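Local structure of FI20010p1 (Drosophila melanogaster, 7CFB) at residues S73-K78 with P146-R151; A67-S72 with P153-R158; I109-I114 with L127-E132; V79-L84 with M218-E223. The protein probably contributes, through an extended Tudor domain, to assembling the piRNA amplification complex in piRNA-guided gene silencing. One frame throughout, in Å; residues are numbered along the deposited sequence.

Contact 1 (S73-K78 with P146-R151); sequences SDRIKK and PDDIKR
Arg75 grips Asp148 side-on with two nitrogens, one for each carboxylate oxygen. Arg75 NE donates to the syn lone pair of Asp148 OD2 at 2.8 Å. The second bond, Arg75 NH2 to Asp148 OD1 at 2.9 Å, is nearly straight (170° at the hydrogen) and reaches its oxygen on the syn side, slightly tilted from the carboxylate plane. The two flat groups are nearly coplanar, 23° apart, so the pair fixes the rotation of both. Ile149 CD1 lies over one face of the guanidinium, toward its rim, and also touches Arg75 CB at 3.5 Å. Pro146 CG comes obliquely to within 3.8 Å of Arg75 NH2. In the buried part of the contact, Ile76 CG1 meets Ile149 CG2 at 4.1 Å as the two branched chains run antiparallel past one another. The contact thus joins helix 74-80, the helical link of the extended Tudor fold, to the short helix 147-150 that follows the last strand of the Tudor sheet. Arg75 reaches across because its chain is kinked at CB-CG (chi2 -95°) and again one bond further out. With an alanine here, Asp148 would probably lose its charged mate and Ile149 CD1 the guanidinium it lies over, though not its contact with the CB. Farther out, Leu84 packs on Arg75 and Leu86 on Pro146. Each segment also carries its own ion pair: Lys78 NZ to Asp74 OD2, weak at 3.2 Å, and Arg151 NE to Asp147 OD2 at 2.7 Å.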
# COMPACT_ATOMS: atom_id res chain seq x y z
N SER A 73 -5.88 9.49 8.33
CA SER A 73 -6.01 8.22 7.58
C SER A 73 -7.03 7.29 8.25
O SER A 73 -7.20 6.19 7.78
CB SER A 73 -4.67 7.55 7.48
OG SER A 73 -4.29 6.98 8.70
N ASP A 74 -7.76 7.77 9.25
CA ASP A 74 -8.67 6.91 10.05
C ASP A 74 -9.68 6.18 9.16
O ASP A 74 -9.89 5.02 9.41
CB ASP A 74 -9.37 7.71 11.15
CG ASP A 74 -10.13 6.84 12.12
OD1 ASP A 74 -9.49 6.27 12.98
OD2 ASP A 74 -11.34 6.72 11.97
N ARG A 75 -10.23 6.82 8.14
CA ARG A 75 -11.23 6.13 7.29
C ARG A 75 -10.60 4.92 6.58
O ARG A 75 -11.30 3.95 6.42
CB ARG A 75 -11.91 7.11 6.35
CG ARG A 75 -12.74 8.15 7.07
CD ARG A 75 -14.19 7.76 7.19
NE ARG A 75 -14.89 7.88 5.94
CZ ARG A 75 -16.09 7.39 5.75
NH1 ARG A 75 -16.67 6.72 6.72
NH2 ARG A 75 -16.69 7.55 4.60
N ILE A 76 -9.35 5.03 6.14
CA ILE A 76 -8.65 3.89 5.48
C ILE A 76 -8.51 2.78 6.51
O ILE A 76 -8.80 1.66 6.18
CB ILE A 76 -7.28 4.30 4.94
CG1 ILE A 76 -7.37 5.48 3.97
CG2 ILE A 76 -6.57 3.10 4.34
CD1 ILE A 76 -6.08 6.22 3.81
N LYS A 77 -8.16 3.13 7.74
CA LYS A 77 -7.99 2.13 8.81
C LYS A 77 -9.32 1.41 9.05
O LYS A 77 -9.31 0.22 9.18
CB LYS A 77 -7.51 2.82 10.08
CG LYS A 77 -6.19 3.56 9.96
CD LYS A 77 -5.64 3.95 11.30
CE LYS A 77 -5.15 5.38 11.38
NZ LYS A 77 -4.25 5.59 12.53
N LYS A 78 -10.43 2.14 9.05
CA LYS A 78 -11.77 1.55 9.26
C LYS A 78 -12.09 0.57 8.13
O LYS A 78 -12.65 -0.45 8.41
CB LYS A 78 -12.83 2.63 9.36
CG LYS A 78 -12.97 3.30 10.71
CD LYS A 78 -14.19 4.19 10.74
CE LYS A 78 -14.20 5.23 11.83
NZ LYS A 78 -13.58 4.75 13.08
N PRO A 146 -15.98 4.94 -0.77
CA PRO A 146 -16.67 6.20 -0.73
C PRO A 146 -15.64 7.27 -1.12
O PRO A 146 -14.52 7.22 -0.71
CB PRO A 146 -17.16 6.34 0.71
CG PRO A 146 -16.33 5.37 1.47
CD PRO A 146 -15.98 4.27 0.50
N ASP A 147 -16.11 8.32 -1.76
CA ASP A 147 -15.26 9.36 -2.37
C ASP A 147 -14.24 9.95 -1.39
O ASP A 147 -13.13 10.15 -1.81
CB ASP A 147 -16.13 10.44 -2.98
CG ASP A 147 -15.38 11.35 -3.90
OD1 ASP A 147 -15.29 11.04 -5.07
OD2 ASP A 147 -14.93 12.35 -3.43
N ASP A 148 -14.59 10.17 -0.14
CA ASP A 148 -13.60 10.72 0.80
C ASP A 148 -12.42 9.75 0.96
O ASP A 148 -11.32 10.22 0.99
CB ASP A 148 -14.25 11.15 2.12
CG ASP A 148 -14.72 10.01 2.99
OD1 ASP A 148 -15.57 9.27 2.55
OD2 ASP A 148 -14.17 9.83 4.04
N ILE A 149 -12.68 8.45 1.07
CA ILE A 149 -11.60 7.45 1.26
C ILE A 149 -10.78 7.34 -0.01
O ILE A 149 -9.60 7.29 0.06
CB ILE A 149 -12.21 6.11 1.71
CG1 ILE A 149 -13.28 6.35 2.77
CG2 ILE A 149 -11.11 5.19 2.21
CD1 ILE A 149 -13.40 5.30 3.80
N LYS A 150 -11.46 7.38 -1.13
CA LYS A 150 -10.82 7.25 -2.44
C LYS A 150 -9.80 8.38 -2.61
O LYS A 150 -8.73 8.10 -3.08
CB LYS A 150 -11.93 7.26 -3.49
CG LYS A 150 -11.49 7.22 -4.94
CD LYS A 150 -12.54 6.70 -5.87
CE LYS A 150 -12.87 7.69 -6.95
NZ LYS A 150 -13.46 7.05 -8.14
N ARG A 151 -10.14 9.58 -2.16
CA ARG A 151 -9.33 10.81 -2.35
C ARG A 151 -8.22 10.98 -1.32
O ARG A 151 -7.47 11.89 -1.48
CB ARG A 151 -10.25 12.03 -2.40
CG ARG A 151 -11.00 12.19 -3.71
CD ARG A 151 -12.04 13.27 -3.62
NE ARG A 151 -12.85 13.40 -4.80
CZ ARG A 151 -12.50 14.07 -5.87
NH1 ARG A 151 -11.34 14.68 -5.92
NH2 ARG A 151 -13.31 14.11 -6.90

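Contact 2 (A67-S72 with P153-R158); sequences AKWDES and PAQAIR
Gln155 meets Trp69 through both the apolar stem and the amide of its side chain. The stem makes a CH-pi contact: Gln155 CG sits 3.8 Å from the centroid of the six-membered ring of Trp69, almost on the ring normal (6° off). Just behind it, Gln155 CB touches Ala67 CB at 3.9 Å. The chain bends at CB-CG (chi2 -62°), which brings the amide back from the indole to the Trp69 backbone. There Trp69 N donates to Gln155 OE1 at 3.0 Å, approaching nearly along the C=O axis although the N-H itself points off the line. The other end of the amide is tied within its own segment, by a weak bond of 3.3 Å from Gln155 NE2 to Pro153 O. A CA-H...O contact joins Ala67 CA to Gln155 O at 3.3 Å. Two waters complete the seam: one donates to Gln155 O and accepts from Lys68 N, while the other donates to Gln155 OE1 and Asp70 OD1 and accepts from Asp70 N. Met220 of helix 215-228 covers the opposite face of the indole. The seam lies where strand 64-67, paired with 49-57 and 157-161, leaves its sheet toward helix 74-80.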
# COMPACT_ATOMS: atom_id res chain seq x y z
N ALA A 67 5.07 4.79 6.16
CA ALA A 67 3.69 5.31 6.21
C ALA A 67 3.41 5.96 7.55
O ALA A 67 3.68 5.36 8.57
CB ALA A 67 2.72 4.21 5.93
N LYS A 68 2.91 7.18 7.51
CA LYS A 68 2.56 7.89 8.75
C LYS A 68 1.38 7.22 9.46
O LYS A 68 1.46 7.10 10.63
CB LYS A 68 2.39 9.38 8.51
CG LYS A 68 3.56 10.22 8.98
CD LYS A 68 3.68 10.20 10.45
CE LYS A 68 4.48 11.34 11.03
NZ LYS A 68 4.69 11.13 12.47
N TRP A 69 0.34 6.81 8.73
CA TRP A 69 -0.85 6.19 9.36
C TRP A 69 -1.37 7.10 10.46
O TRP A 69 -1.64 6.64 11.54
CB TRP A 69 -0.59 4.76 9.84
CG TRP A 69 -0.57 3.75 8.74
CD1 TRP A 69 0.49 3.01 8.34
CD2 TRP A 69 -1.65 3.38 7.88
NE1 TRP A 69 0.14 2.21 7.30
CE2 TRP A 69 -1.16 2.42 6.99
CE3 TRP A 69 -2.98 3.77 7.77
CZ2 TRP A 69 -1.94 1.83 6.02
CZ3 TRP A 69 -3.75 3.20 6.79
CH2 TRP A 69 -3.24 2.24 5.94
N ASP A 70 -1.43 8.42 10.17
CA ASP A 70 -1.93 9.51 11.06
C ASP A 70 -3.47 9.56 11.12
O ASP A 70 -4.15 9.16 10.13
CB ASP A 70 -1.44 10.89 10.62
CG ASP A 70 -2.33 11.61 9.61
OD1 ASP A 70 -2.95 10.95 8.76
OD2 ASP A 70 -2.34 12.83 9.66
N GLU A 71 -3.98 10.20 12.18
CA GLU A 71 -5.42 10.24 12.52
C GLU A 71 -6.25 10.63 11.29
O GLU A 71 -7.32 10.17 11.18
CB GLU A 71 -5.70 11.04 13.79
CG GLU A 71 -5.55 10.22 15.06
CD GLU A 71 -6.47 9.03 15.23
OE1 GLU A 71 -6.07 8.05 15.87
OE2 GLU A 71 -7.60 9.10 14.73
N SER A 72 -5.72 11.42 10.35
CA SER A 72 -6.37 11.79 9.07
C SER A 72 -6.60 10.59 8.15
O SER A 72 -7.42 10.71 7.28
CB SER A 72 -5.63 12.89 8.39
OG SER A 72 -4.42 12.45 7.83
N PRO A 153 -4.63 10.59 0.63
CA PRO A 153 -3.29 10.32 0.12
C PRO A 153 -2.78 8.89 0.37
O PRO A 153 -3.08 8.32 1.35
CB PRO A 153 -2.40 11.29 0.91
CG PRO A 153 -3.34 12.35 1.38
CD PRO A 153 -4.64 11.63 1.64
N ALA A 154 -2.00 8.38 -0.57
CA ALA A 154 -1.42 7.04 -0.42
C ALA A 154 -0.52 7.10 0.79
O ALA A 154 0.27 7.98 0.87
CB ALA A 154 -0.65 6.70 -1.66
N GLN A 155 -0.67 6.15 1.68
CA GLN A 155 0.14 6.08 2.91
C GLN A 155 1.61 5.75 2.62
O GLN A 155 2.45 6.27 3.30
CB GLN A 155 -0.49 5.10 3.89
CG GLN A 155 -1.85 5.58 4.37
CD GLN A 155 -1.72 6.89 5.10
OE1 GLN A 155 -1.10 6.96 6.13
NE2 GLN A 155 -2.29 7.93 4.55
N ALA A 156 1.86 4.90 1.64
CA ALA A 156 3.24 4.41 1.43
C ALA A 156 4.12 5.39 0.66
O ALA A 156 3.88 5.61 -0.49
CB ALA A 156 3.20 3.05 0.80
N ILE A 157 5.15 5.87 1.32
CA ILE A 157 6.12 6.83 0.72
C ILE A 157 7.44 6.10 0.43
O ILE A 157 7.99 5.53 1.33
CB ILE A 157 6.33 8.06 1.61
CG1 ILE A 157 5.03 8.72 2.02
CG2 ILE A 157 7.26 9.02 0.92
CD1 ILE A 157 4.22 9.20 0.88
N ARG A 158 7.89 6.17 -0.81
CA ARG A 158 9.15 5.51 -1.23
C ARG A 158 10.30 6.14 -0.45
O ARG A 158 10.32 7.33 -0.30
CB ARG A 158 9.31 5.62 -2.74
CG ARG A 158 10.38 4.74 -3.34
CD ARG A 158 10.28 4.59 -4.84
NE ARG A 158 11.56 4.09 -5.30
CZ ARG A 158 11.81 2.86 -5.69
NH1 ARG A 158 13.04 2.54 -6.06
NH2 ARG A 158 10.86 1.95 -5.73
O HOH W 1 2.54 8.33 5.30
O HOH W 2 -1.05 9.47 7.28

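Contact 3 (I109-I114 with L127-E132); sequences ITRITI and LIDFGE
Arg111 turns its guanidinium onto Asp129 by a bend at CG-CD (chi3 -65°), while Asp129, with CG anti to its own carbonyl carbon, swings its carboxylate toward the strand. The grip is side-on: Arg111 NE donates to Asp129 OD2 at 2.9 Å on a nearly straight line (175°), and Arg111 NH2 donates to Asp129 OD1, also at 2.9 Å. Both oxygens use syn lone pairs, and the planes lie only 17° apart. Ile128 CD1 lies over the centre of one guanidinium face, 3.6 Å from Arg111 CZ. Arg111 NH1 and NH2 also donate to the carbonyls of Leu152 and Pro153, and Asp129 OD1 accepts from Gln155 N, so both charged groups of this buried pair have further hydrogen-bond partners. A methionine in place of Arg111 would probably leave the buried Asp129 carboxylate without its countercharge and deprive the carbonyls of Leu152 and Pro153 of their arginine donors. One water donates to Asp129 OD2 at 2.7 Å and accepts from Arg111 N; another donates to Arg111 O and accepts from Asp129 N. Beside the pair, Thr110 OG1 stands over the rim of one Phe130 face, 3.3 Å from Phe130 CZ, and Ile112 CG1 packs on Leu127 CD2 at 3.7 Å. A G1 beta bulge, with Gly131 and Glu132 set opposite Leu127, closes the turn between strands 123-127 and 132-136 of the Tudor sheet. That turn folds against the middle of strand 108-117, with helix 74-80 laid alongside: Ile76 touches Arg111 and Asp129, and Leu80 touches Phe130.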
# COMPACT_ATOMS: atom_id res chain seq x y z
N ILE A 109 -9.18 -5.37 4.10
CA ILE A 109 -9.49 -4.75 2.80
C ILE A 109 -8.54 -3.57 2.60
O ILE A 109 -8.56 -2.65 3.40
CB ILE A 109 -10.96 -4.35 2.74
CG1 ILE A 109 -11.88 -5.57 2.79
CG2 ILE A 109 -11.24 -3.48 1.54
CD1 ILE A 109 -13.33 -5.23 2.74
N THR A 110 -7.80 -3.58 1.50
CA THR A 110 -6.77 -2.54 1.27
C THR A 110 -7.01 -1.79 -0.04
O THR A 110 -7.58 -2.37 -0.92
CB THR A 110 -5.39 -3.19 1.31
OG1 THR A 110 -4.40 -2.20 1.52
CG2 THR A 110 -5.10 -3.99 0.07
N ARG A 111 -6.53 -0.56 -0.11
CA ARG A 111 -6.66 0.32 -1.30
C ARG A 111 -5.72 -0.18 -2.38
O ARG A 111 -4.64 -0.58 -2.07
CB ARG A 111 -6.50 1.80 -0.95
CG ARG A 111 -7.45 2.30 0.12
CD ARG A 111 -7.60 3.79 0.11
NE ARG A 111 -6.34 4.40 0.46
CZ ARG A 111 -6.01 5.64 0.21
NH1 ARG A 111 -6.83 6.45 -0.41
NH2 ARG A 111 -4.83 6.06 0.56
N ILE A 112 -6.18 -0.14 -3.61
CA ILE A 112 -5.45 -0.71 -4.76
C ILE A 112 -5.73 0.12 -6.00
O ILE A 112 -6.76 0.74 -6.06
CB ILE A 112 -5.92 -2.16 -4.95
CG1 ILE A 112 -5.10 -2.96 -5.96
CG2 ILE A 112 -7.41 -2.23 -5.21
CD1 ILE A 112 -5.58 -4.34 -6.22
N THR A 113 -4.81 0.10 -6.94
CA THR A 113 -5.02 0.69 -8.26
C THR A 113 -4.45 -0.29 -9.30
O THR A 113 -3.47 -0.92 -9.01
CB THR A 113 -4.41 2.09 -8.34
OG1 THR A 113 -4.82 2.52 -9.63
CG2 THR A 113 -2.91 2.10 -8.22
N ILE A 114 -5.10 -0.41 -10.45
CA ILE A 114 -4.58 -1.24 -11.55
C ILE A 114 -3.71 -0.33 -12.42
O ILE A 114 -4.19 0.65 -12.88
CB ILE A 114 -5.70 -1.89 -12.37
CG1 ILE A 114 -6.64 -2.71 -11.50
CG2 ILE A 114 -5.10 -2.74 -13.46
CD1 ILE A 114 -6.06 -4.00 -11.08
N LEU A 127 -0.59 -1.69 -4.36
CA LEU A 127 -1.24 -1.50 -3.05
C LEU A 127 -0.68 -0.19 -2.52
O LEU A 127 0.35 -0.19 -1.92
CB LEU A 127 -0.93 -2.71 -2.17
CG LEU A 127 -1.33 -4.06 -2.74
CD1 LEU A 127 -1.35 -5.11 -1.67
CD2 LEU A 127 -2.68 -3.99 -3.39
N ILE A 128 -1.44 0.87 -2.72
CA ILE A 128 -1.01 2.27 -2.46
C ILE A 128 -0.63 2.49 -0.99
O ILE A 128 0.21 3.30 -0.75
CB ILE A 128 -2.00 3.31 -3.02
CG1 ILE A 128 -3.30 3.39 -2.22
CG2 ILE A 128 -2.26 3.08 -4.49
CD1 ILE A 128 -4.23 4.46 -2.66
N ASP A 129 -1.32 1.85 -0.06
CA ASP A 129 -1.03 2.05 1.38
C ASP A 129 0.13 1.18 1.87
O ASP A 129 0.66 1.53 2.89
CB ASP A 129 -2.31 1.97 2.20
CG ASP A 129 -3.34 2.98 1.76
OD1 ASP A 129 -2.95 4.05 1.39
OD2 ASP A 129 -4.48 2.66 1.74
N PHE A 130 0.45 0.09 1.17
CA PHE A 130 1.53 -0.84 1.59
C PHE A 130 2.81 -0.70 0.76
O PHE A 130 3.81 -1.19 1.18
CB PHE A 130 1.09 -2.29 1.50
CG PHE A 130 -0.12 -2.68 2.31
CD1 PHE A 130 -0.64 -1.84 3.28
CD2 PHE A 130 -0.75 -3.88 2.10
CE1 PHE A 130 -1.76 -2.20 4.00
CE2 PHE A 130 -1.86 -4.25 2.84
CZ PHE A 130 -2.35 -3.41 3.79
N GLY A 131 2.77 0.02 -0.34
CA GLY A 131 3.94 0.13 -1.21
C GLY A 131 4.32 -1.17 -1.88
O GLY A 131 5.47 -1.35 -2.14
N GLU A 132 3.33 -2.01 -2.20
CA GLU A 132 3.64 -3.33 -2.81
C GLU A 132 3.01 -3.46 -4.20
O GLU A 132 1.85 -3.05 -4.37
CB GLU A 132 3.04 -4.45 -1.97
CG GLU A 132 3.73 -4.65 -0.65
CD GLU A 132 3.06 -5.76 0.12
OE1 GLU A 132 2.03 -6.28 -0.36
OE2 GLU A 132 3.56 -6.11 1.21
O HOH W 3 -2.78 -0.61 -0.07
O HOH W 4 -5.36 0.24 2.58

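Contact 4 (V79-L84 with M218-E223); sequences VLQRQL and MAMLNE
Gln81 lays its extended side chain across Met220 at about a right angle. The flat amide rests on the methionine stem, with Gln81 CD 3.7 Å from Met220 CG, and Gln81 OE1 reaches on to 3.5 Å from Met220 CA, against the helix backbone. Met220 starts out with CG anti to its backbone N (chi1 -174°), which sets its stem against the amide; only at chi3 does the chain turn, carrying the methyl away from Gln81. Leu80 also crosses Met220 at about a right angle, Leu80 CD2 touching Met220 CG at 4.1 Å. The glutamine sits where helix 74-80 ends in a Schellman motif: Arg82, with positive phi, is the C' residue, Arg82 N bonds to Val79 O and Gln83 N to Lys78 O. This helix end thereby packs on helix 215-228, in a partly buried contact of the extended Tudor fold. Glu223, one turn after Met220, approaches Gln81 obliquely, its carboxylate plane 51° from the amide plane. Glu223 OE2 lies against the aliphatic Gln81 CG at 3.2 Å. A water donates to both Glu223 OE2 and Gln81 O, each at 2.8 Å, while Gln81 NE2 turns back to a weak bond with Lys77 O.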
# COMPACT_ATOMS: atom_id res chain seq x y z
N VAL A 79 -11.78 0.91 6.89
CA VAL A 79 -12.02 -0.01 5.75
C VAL A 79 -11.13 -1.24 5.90
O VAL A 79 -11.59 -2.33 5.71
CB VAL A 79 -11.74 0.67 4.41
CG1 VAL A 79 -11.56 -0.34 3.29
CG2 VAL A 79 -12.81 1.67 4.06
N LEU A 80 -9.89 -1.03 6.30
CA LEU A 80 -8.92 -2.14 6.40
C LEU A 80 -9.38 -3.18 7.41
O LEU A 80 -9.34 -4.32 7.09
CB LEU A 80 -7.54 -1.59 6.72
CG LEU A 80 -6.41 -2.56 6.44
CD1 LEU A 80 -5.21 -1.86 5.86
CD2 LEU A 80 -6.05 -3.33 7.69
N GLN A 81 -9.94 -2.75 8.53
CA GLN A 81 -10.37 -3.66 9.62
C GLN A 81 -11.83 -4.10 9.44
O GLN A 81 -12.41 -4.58 10.40
CB GLN A 81 -10.04 -3.03 10.96
CG GLN A 81 -8.55 -2.96 11.20
CD GLN A 81 -8.24 -2.14 12.42
OE1 GLN A 81 -7.88 -2.67 13.45
NE2 GLN A 81 -8.39 -0.84 12.31
N ARG A 82 -12.41 -3.85 8.28
CA ARG A 82 -13.78 -4.26 7.90
C ARG A 82 -14.81 -3.64 8.84
O ARG A 82 -15.75 -4.31 9.15
CB ARG A 82 -13.87 -5.78 7.80
CG ARG A 82 -13.02 -6.38 6.69
CD ARG A 82 -13.55 -7.66 6.10
NE ARG A 82 -14.65 -7.42 5.20
CZ ARG A 82 -15.36 -8.36 4.63
NH1 ARG A 82 -15.08 -9.63 4.85
NH2 ARG A 82 -16.34 -8.04 3.81
N GLN A 83 -14.58 -2.40 9.26
CA GLN A 83 -15.50 -1.67 10.15
C GLN A 83 -16.48 -0.84 9.32
O GLN A 83 -17.29 -0.20 9.92
CB GLN A 83 -14.71 -0.84 11.16
CG GLN A 83 -13.88 -1.67 12.12
CD GLN A 83 -12.95 -0.84 12.96
OE1 GLN A 83 -12.82 0.36 12.79
NE2 GLN A 83 -12.25 -1.48 13.87
N LEU A 84 -16.33 -0.81 7.99
CA LEU A 84 -17.28 -0.07 7.11
C LEU A 84 -17.72 -0.96 5.96
O LEU A 84 -16.89 -1.53 5.33
CB LEU A 84 -16.64 1.18 6.51
CG LEU A 84 -16.11 2.26 7.44
CD1 LEU A 84 -15.56 3.39 6.61
CD2 LEU A 84 -17.20 2.80 8.34
N MET A 218 -1.73 -0.24 16.89
CA MET A 218 -0.93 -1.48 16.99
C MET A 218 -1.79 -2.69 16.62
O MET A 218 -1.28 -3.61 16.01
CB MET A 218 -0.34 -1.64 18.39
CG MET A 218 0.59 -0.52 18.75
SD MET A 218 2.16 -0.65 17.90
CE MET A 218 2.85 -2.08 18.71
N ALA A 219 -3.06 -2.68 17.01
CA ALA A 219 -3.96 -3.78 16.66
C ALA A 219 -4.11 -3.85 15.14
O ALA A 219 -4.08 -4.92 14.58
CB ALA A 219 -5.29 -3.58 17.32
N MET A 220 -4.24 -2.70 14.50
CA MET A 220 -4.37 -2.70 13.03
C MET A 220 -3.09 -3.26 12.40
O MET A 220 -3.19 -4.00 11.47
CB MET A 220 -4.61 -1.29 12.52
CG MET A 220 -4.87 -1.30 11.08
SD MET A 220 -4.81 0.30 10.45
CE MET A 220 -3.10 0.76 10.65
N LEU A 221 -1.93 -2.91 12.93
CA LEU A 221 -0.66 -3.39 12.35
C LEU A 221 -0.56 -4.92 12.46
O LEU A 221 -0.03 -5.51 11.56
CB LEU A 221 0.51 -2.65 12.97
CG LEU A 221 0.72 -1.23 12.46
CD1 LEU A 221 2.13 -0.78 12.76
CD2 LEU A 221 0.44 -1.15 10.98
N ASN A 222 -1.05 -5.51 13.55
CA ASN A 222 -1.08 -6.98 13.67
C ASN A 222 -1.98 -7.55 12.57
O ASN A 222 -1.60 -8.52 11.99
CB ASN A 222 -1.55 -7.41 15.05
CG ASN A 222 -0.54 -7.11 16.14
OD1 ASN A 222 0.65 -7.01 15.86
ND2 ASN A 222 -0.99 -6.99 17.37
N GLU A 223 -3.12 -6.94 12.31
CA GLU A 223 -4.04 -7.42 11.25
C GLU A 223 -3.35 -7.30 9.89
O GLU A 223 -3.55 -8.16 9.05
CB GLU A 223 -5.37 -6.67 11.34
CG GLU A 223 -6.54 -7.51 11.82
CD GLU A 223 -7.92 -6.98 11.47
OE1 GLU A 223 -8.58 -7.54 10.59
OE2 GLU A 223 -8.34 -6.02 12.08
O HOH W 5 -11.17 -6.27 12.30

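How the contacts relate
Contact 3 is the innermost, all its touching residues buried; contact 2 is also largely buried, while contacts 1 and 4 lie farther out and are partly open. Contacts 1 and 4 share helix 74-80, which faces helix 147-150 in one and helix 215-228 in the other. Side-on arginine-aspartate pairs occur in both 1 and 3, but the outer one has an exposed aspartate, whereas the inner one is joined to contact 2 through backbone atoms of Pro153 and Gln155. Contact 2 relies on a neutral amide, an indole and waters; contact 4 combines apolar touches with a single water bridge. Trp69 and Met220 link these last two.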